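Pinoresinol-lariciresinol reductase (Thuja plicata, PDB 1QYD) catalyses the NADPH-dependent, enantioselective reduction of pinoresinol to lariciresinol and of lariciresinol to secoisolariciresinol in lignan biosynthesis. Local coordinates at residues M224-R238 and K301-V313. Sequence-based numbering, arbitrary orientation.
Sequences MNILSQKEVIQIWER and KYVTMDSYLERYV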
loop_
_atom_site.group_PDB
_atom_site.type_symbol
_atom_site.label_atom_id
_atom_site.label_comp_id
_atom_site.label_asym_id
_atom_site.label_seq_id
_atom_site.Cartn_x
_atom_site.Cartn_y
_atom_site.Cartn_z
ATOM N N MET A 224 10.547 24.786 25.102
ATOM C CA MET A 224 11.982 24.531 25.201
ATOM C C MET A 224 12.606 23.645 24.123
ATOM O O MET A 224 13.788 23.809 23.771
ATOM C CB MET A 224 12.307 23.909 26.561
ATOM C CG MET A 224 12.271 24.954 27.663
ATOM S SD MET A 224 12.981 24.444 29.255
ATOM C CE MET A 224 14.702 24.571 28.838
ATOM N N ASN A 225 11.796 22.714 23.604
ATOM C CA ASN A 225 12.260 21.798 22.599
ATOM C C ASN A 225 11.850 22.236 21.217
ATOM O O ASN A 225 11.706 21.364 20.364
ATOM C CB ASN A 225 11.718 20.413 22.859
ATOM C CG ASN A 225 11.983 19.854 24.250
ATOM O OD1 ASN A 225 12.368 20.564 25.191
ATOM N ND2 ASN A 225 11.740 18.542 24.369
ATOM N N ILE A 226 11.617 23.539 20.908
ATOM C CA ILE A 226 11.405 23.918 19.500
ATOM C C ILE A 226 12.784 24.341 18.965
ATOM O O ILE A 226 13.202 25.509 18.852
ATOM C CB ILE A 226 10.424 25.078 19.358
ATOM C CG1 ILE A 226 9.082 24.783 20.027
ATOM C CG2 ILE A 226 10.269 25.308 17.851
ATOM C CD1 ILE A 226 8.222 26.001 20.403
ATOM N N LEU A 227 13.494 23.270 18.610
ATOM C CA LEU A 227 14.877 23.380 18.246
ATOM C C LEU A 227 15.216 22.900 16.857
ATOM O O LEU A 227 14.676 21.939 16.310
ATOM C CB LEU A 227 15.669 22.617 19.272
ATOM C CG LEU A 227 15.454 22.973 20.714
ATOM C CD1 LEU A 227 16.098 21.947 21.602
ATOM C CD2 LEU A 227 15.975 24.346 20.936
ATOM N N SER A 228 16.168 23.647 16.312
ATOM C CA SER A 228 16.706 23.343 15.010
ATOM C C SER A 228 17.608 22.124 15.105
ATOM O O SER A 228 17.871 21.631 16.204
ATOM C CB SER A 228 17.474 24.576 14.478
ATOM O OG SER A 228 18.608 25.076 15.195
ATOM N N GLN A 229 18.072 21.637 13.948
ATOM C CA GLN A 229 18.929 20.458 13.869
ATOM C C GLN A 229 20.271 20.606 14.550
ATOM O O GLN A 229 20.693 19.747 15.313
ATOM C CB GLN A 229 19.207 20.087 12.433
ATOM C CG GLN A 229 19.975 18.759 12.375
ATOM C CD GLN A 229 20.332 18.399 10.956
ATOM O OE1 GLN A 229 20.051 19.122 9.995
ATOM N NE2 GLN A 229 20.980 17.248 10.843
ATOM N N LYS A 230 20.901 21.716 14.168
ATOM C CA LYS A 230 22.175 22.187 14.644
ATOM C C LYS A 230 22.079 22.435 16.143
ATOM O O LYS A 230 22.996 22.064 16.869
ATOM C CB LYS A 230 22.441 23.432 13.809
ATOM C CG LYS A 230 23.734 24.239 13.763
ATOM C CD LYS A 230 23.445 25.414 12.791
ATOM C CE LYS A 230 24.581 26.464 12.676
ATOM N NZ LYS A 230 24.182 27.726 12.052
ATOM N N GLU A 231 21.016 23.020 16.684
ATOM C CA GLU A 231 20.959 23.213 18.116
ATOM C C GLU A 231 20.821 21.975 18.941
ATOM O O GLU A 231 21.103 22.080 20.131
ATOM C CB GLU A 231 19.825 24.041 18.550
ATOM C CG GLU A 231 19.824 25.445 18.007
ATOM C CD GLU A 231 18.525 26.085 18.432
ATOM O OE1 GLU A 231 17.514 25.866 17.763
ATOM O OE2 GLU A 231 18.529 26.764 19.457
ATOM N N VAL A 232 20.321 20.851 18.391
ATOM C CA VAL A 232 20.298 19.559 19.097
ATOM C C VAL A 232 21.689 18.906 18.984
ATOM O O VAL A 232 22.131 18.201 19.896
ATOM C CB VAL A 232 19.198 18.605 18.501
ATOM C CG1 VAL A 232 19.261 17.130 19.001
ATOM C CG2 VAL A 232 17.877 19.229 18.919
ATOM N N ILE A 233 22.402 19.151 17.873
ATOM C CA ILE A 233 23.771 18.717 17.728
ATOM C C ILE A 233 24.542 19.446 18.782
ATOM O O ILE A 233 25.423 18.841 19.370
ATOM C CB ILE A 233 24.375 19.074 16.398
ATOM C CG1 ILE A 233 23.556 18.477 15.263
ATOM C CG2 ILE A 233 25.794 18.544 16.378
ATOM C CD1 ILE A 233 24.066 18.496 13.802
ATOM N N GLN A 234 24.176 20.701 19.057
ATOM C CA GLN A 234 24.853 21.523 20.046
ATOM C C GLN A 234 24.684 21.175 21.505
ATOM O O GLN A 234 25.577 21.509 22.297
ATOM C CB GLN A 234 24.452 22.952 19.884
ATOM C CG GLN A 234 25.282 23.621 18.807
ATOM C CD GLN A 234 24.847 25.053 18.567
ATOM O OE1 GLN A 234 24.810 25.516 17.426
ATOM N NE2 GLN A 234 24.490 25.786 19.627
ATOM N N ILE A 235 23.563 20.531 21.861
ATOM C CA ILE A 235 23.356 20.003 23.205
ATOM C C ILE A 235 24.231 18.761 23.347
ATOM O O ILE A 235 24.703 18.477 24.446
ATOM C CB ILE A 235 21.858 19.658 23.390
ATOM C CG1 ILE A 235 21.024 20.947 23.349
ATOM C CG2 ILE A 235 21.648 18.914 24.708
ATOM C CD1 ILE A 235 19.510 20.808 23.078
ATOM N N TRP A 236 24.473 18.005 22.254
ATOM C CA TRP A 236 25.348 16.839 22.323
ATOM C C TRP A 236 26.765 17.328 22.542
ATOM O O TRP A 236 27.462 16.868 23.446
ATOM C CB TRP A 236 25.383 15.968 21.039
ATOM C CG TRP A 236 26.037 14.592 21.328
ATOM C CD1 TRP A 236 25.732 13.901 22.480
ATOM C CD2 TRP A 236 26.952 13.903 20.577
ATOM N NE1 TRP A 236 26.435 12.804 22.470
ATOM C CE2 TRP A 236 27.169 12.767 21.360
ATOM C CE3 TRP A 236 27.640 14.039 19.383
ATOM C CZ2 TRP A 236 28.056 11.755 20.983
ATOM C CZ3 TRP A 236 28.537 13.031 18.997
ATOM C CH2 TRP A 236 28.753 11.894 19.778
ATOM N N GLU A 237 27.159 18.309 21.722
ATOM C CA GLU A 237 28.468 18.911 21.808
ATOM C C GLU A 237 28.678 19.370 23.222
ATOM O O GLU A 237 29.587 18.841 23.866
ATOM C CB GLU A 237 28.568 20.074 20.843
ATOM C CG GLU A 237 29.021 19.530 19.511
ATOM C CD GLU A 237 28.932 20.432 18.300
ATOM O OE1 GLU A 237 29.070 19.868 17.227
ATOM O OE2 GLU A 237 28.725 21.649 18.392
ATOM N N ARG A 238 27.750 20.187 23.742
ATOM C CA ARG A 238 27.851 20.670 25.116
ATOM C C ARG A 238 27.938 19.540 26.150
ATOM O O ARG A 238 28.546 19.725 27.210
ATOM C CB ARG A 238 26.646 21.562 25.431
ATOM C CG ARG A 238 26.678 22.172 26.825
ATOM C CD ARG A 238 25.314 22.640 27.355
ATOM N NE ARG A 238 24.466 21.574 27.927
ATOM C CZ ARG A 238 24.647 21.028 29.158
ATOM N NH1 ARG A 238 25.647 21.402 29.989
ATOM N NH2 ARG A 238 23.771 20.114 29.595
ATOM N N LYS A 301 5.128 17.578 33.282
ATOM C CA LYS A 301 6.593 17.542 33.249
ATOM C C LYS A 301 7.286 17.182 31.913
ATOM O O LYS A 301 7.443 15.983 31.591
ATOM C CB LYS A 301 7.020 16.554 34.381
ATOM C CG LYS A 301 6.453 15.086 34.450
ATOM C CD LYS A 301 5.371 14.859 35.533
ATOM C CE LYS A 301 3.970 15.289 35.132
ATOM N NZ LYS A 301 3.084 15.487 36.269
ATOM N N TYR A 302 7.713 18.159 31.082
ATOM C CA TYR A 302 8.374 17.737 29.859
ATOM C C TYR A 302 9.875 17.806 29.982
ATOM O O TYR A 302 10.493 18.673 30.604
ATOM C CB TYR A 302 7.937 18.558 28.610
ATOM C CG TYR A 302 8.238 20.036 28.587
ATOM C CD1 TYR A 302 7.297 20.922 29.108
ATOM C CD2 TYR A 302 9.466 20.502 28.086
ATOM C CE1 TYR A 302 7.583 22.288 29.139
ATOM C CE2 TYR A 302 9.757 21.872 28.122
ATOM C CZ TYR A 302 8.810 22.760 28.653
ATOM O OH TYR A 302 9.085 24.120 28.725
ATOM N N VAL A 303 10.389 16.738 29.400
ATOM C CA VAL A 303 11.808 16.512 29.270
ATOM C C VAL A 303 12.335 17.291 28.079
ATOM O O VAL A 303 11.779 17.325 26.976
ATOM C CB VAL A 303 11.996 14.999 29.139
ATOM C CG1 VAL A 303 13.339 14.591 28.619
ATOM C CG2 VAL A 303 11.876 14.449 30.535
ATOM N N THR A 304 13.425 17.977 28.406
ATOM C CA THR A 304 14.169 18.794 27.456
ATOM C C THR A 304 15.187 17.891 26.753
ATOM O O THR A 304 15.472 16.778 27.226
ATOM C CB THR A 304 14.831 19.958 28.241
ATOM O OG1 THR A 304 15.850 19.479 29.116
ATOM C CG2 THR A 304 13.780 20.646 29.090
ATOM N N MET A 305 15.721 18.312 25.593
ATOM C CA MET A 305 16.700 17.493 24.883
ATOM C C MET A 305 18.086 17.445 25.543
ATOM O O MET A 305 18.976 16.705 25.169
ATOM C CB MET A 305 16.793 18.012 23.472
ATOM C CG MET A 305 15.429 18.042 22.846
ATOM S SD MET A 305 14.657 16.443 23.144
ATOM C CE MET A 305 15.556 15.638 21.878
ATOM N N ASP A 306 18.272 18.257 26.568
ATOM C CA ASP A 306 19.426 18.334 27.425
ATOM C C ASP A 306 19.244 17.174 28.366
ATOM O O ASP A 306 20.079 16.289 28.428
ATOM C CB ASP A 306 19.401 19.676 28.159
ATOM C CG ASP A 306 19.610 20.894 27.247
ATOM O OD1 ASP A 306 18.724 21.246 26.457
ATOM O OD2 ASP A 306 20.692 21.486 27.308
ATOM N N SER A 307 18.128 17.101 29.073
ATOM C CA SER A 307 17.895 15.997 29.976
ATOM C C SER A 307 17.677 14.642 29.291
ATOM O O SER A 307 18.046 13.602 29.846
ATOM C CB SER A 307 16.735 16.437 30.833
ATOM O OG SER A 307 17.098 17.684 31.430
ATOM N N TYR A 308 17.118 14.630 28.075
ATOM C CA TYR A 308 16.999 13.420 27.271
ATOM C C TYR A 308 18.373 12.999 26.739
ATOM O O TYR A 308 18.732 11.823 26.832
ATOM C CB TYR A 308 16.059 13.645 26.093
ATOM C CG TYR A 308 15.647 12.352 25.390
ATOM C CD1 TYR A 308 14.508 11.696 25.823
ATOM C CD2 TYR A 308 16.388 11.800 24.334
ATOM C CE1 TYR A 308 14.098 10.509 25.237
ATOM C CE2 TYR A 308 15.974 10.600 23.732
ATOM C CZ TYR A 308 14.824 9.965 24.198
ATOM O OH TYR A 308 14.380 8.780 23.640
ATOM N N LEU A 309 19.188 13.914 26.171
ATOM C CA LEU A 309 20.532 13.558 25.729
ATOM C C LEU A 309 21.506 13.277 26.889
ATOM O O LEU A 309 22.424 12.474 26.737
ATOM C CB LEU A 309 21.027 14.679 24.771
ATOM C CG LEU A 309 20.423 14.597 23.343
ATOM C CD1 LEU A 309 20.593 15.903 22.622
ATOM C CD2 LEU A 309 21.153 13.561 22.500
ATOM N N GLU A 310 21.224 13.797 28.095
ATOM C CA GLU A 310 21.982 13.606 29.337
ATOM C C GLU A 310 21.915 12.156 29.829
ATOM O O GLU A 310 22.094 11.861 31.013
ATOM C CB GLU A 310 21.410 14.599 30.391
ATOM C CG GLU A 310 22.036 14.897 31.767
ATOM C CD GLU A 310 21.415 16.098 32.525
ATOM O OE1 GLU A 310 21.987 17.191 32.460
ATOM O OE2 GLU A 310 20.376 15.964 33.189
ATOM N N ARG A 311 21.649 11.230 28.912
ATOM C CA ARG A 311 21.633 9.810 29.196
ATOM C C ARG A 311 22.062 9.049 27.963
ATOM O O ARG A 311 22.257 7.844 28.019
ATOM C CB ARG A 311 20.243 9.266 29.576
ATOM C CG ARG A 311 19.147 9.344 28.510
ATOM C CD ARG A 311 17.908 8.504 28.891
ATOM N NE ARG A 311 16.656 8.999 28.304
ATOM C CZ ARG A 311 15.811 9.711 29.055
ATOM N NH1 ARG A 311 16.065 9.993 30.333
ATOM N NH2 ARG A 311 14.687 10.160 28.526
ATOM N N TYR A 312 22.136 9.700 26.814
ATOM C CA TYR A 312 22.633 9.029 25.639
ATOM C C TYR A 312 24.152 8.975 25.721
ATOM O O TYR A 312 24.810 8.251 24.964
ATOM C CB TYR A 312 22.177 9.790 24.428
ATOM C CG TYR A 312 21.215 8.993 23.577
ATOM C CD1 TYR A 312 21.705 7.983 22.766
ATOM C CD2 TYR A 312 19.857 9.305 23.579
ATOM C CE1 TYR A 312 20.837 7.281 21.930
ATOM C CE2 TYR A 312 18.973 8.603 22.753
ATOM C CZ TYR A 312 19.468 7.591 21.923
ATOM O OH TYR A 312 18.607 6.908 21.062
ATOM N N VAL A 313 24.709 9.784 26.641
ATOM C CA VAL A 313 26.120 9.748 26.944
ATOM C C VAL A 313 26.246 9.188 28.369
ATOM O O VAL A 313 26.677 8.044 28.470
ATOM C CB VAL A 313 26.753 11.201 26.747
ATOM C CG1 VAL A 313 26.292 11.660 25.341
ATOM C CG2 VAL A 313 26.347 12.272 27.730
ATOM O OXT VAL A 313 25.847 9.793 29.364
#
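The carboxamide nitrogen of Asn225 makes the one hydrogen bond across this contact: Asn225 ND2 donates to Val303 O at 2.9 Å, nearly straight at 169°, with the acceptor almost in the amide plane and the donor in the carbonyl plane. ND2 also donates to Trp194 O of strand 191-195, and the two backbone carbonyls together probably fix the rotation of the amide. On the other arm of the amide, Asn225 OD1 rests 3.4 Å from Thr304 CA. Cutting the side chain back to an alanine here would probably leave the carbonyls of Val303 and Trp194 without this donor and open a gap beside Thr304 and Met305. Thr304 itself is the N-cap of helix 305-309, its OG1 accepting from Ser307 N at 3.3 Å.

Beside the amide, Met224 crosses Tyr302 at about a right angle. Its CB meets the edge of the ring at CE2 (3.6 Å), while SD sits obliquely to the ring in a Met-aromatic contact and brushes the Thr304 methyl.

Farther along, Ile235 drops onto the first turn of helix 305-309. With CG1 beside the backbone N (chi1 -66°), its two branches divide the work: CG2 packs against Leu309 CD1 at 3.8 Å, and CD1 lies 3.9 Å from Met305 CB. Val232 CG1 comes to the same Leu309 methyl from one turn earlier. At the exposed margin Arg238 NE and Asp306 OD2 form a long salt bridge of 3.8 Å, and Glu310 probably adds to the favourable field there. Val313, the chain terminus, sets CG1 at the edge of the Trp236 indole.

Helices 229-238 and 305-309 cross at -51°, their axes 9.7 Å apart, packing the last helix of this NmrA-type reductase against strand 226-228 and the helix that follows it, away from the NADP and substrate sites.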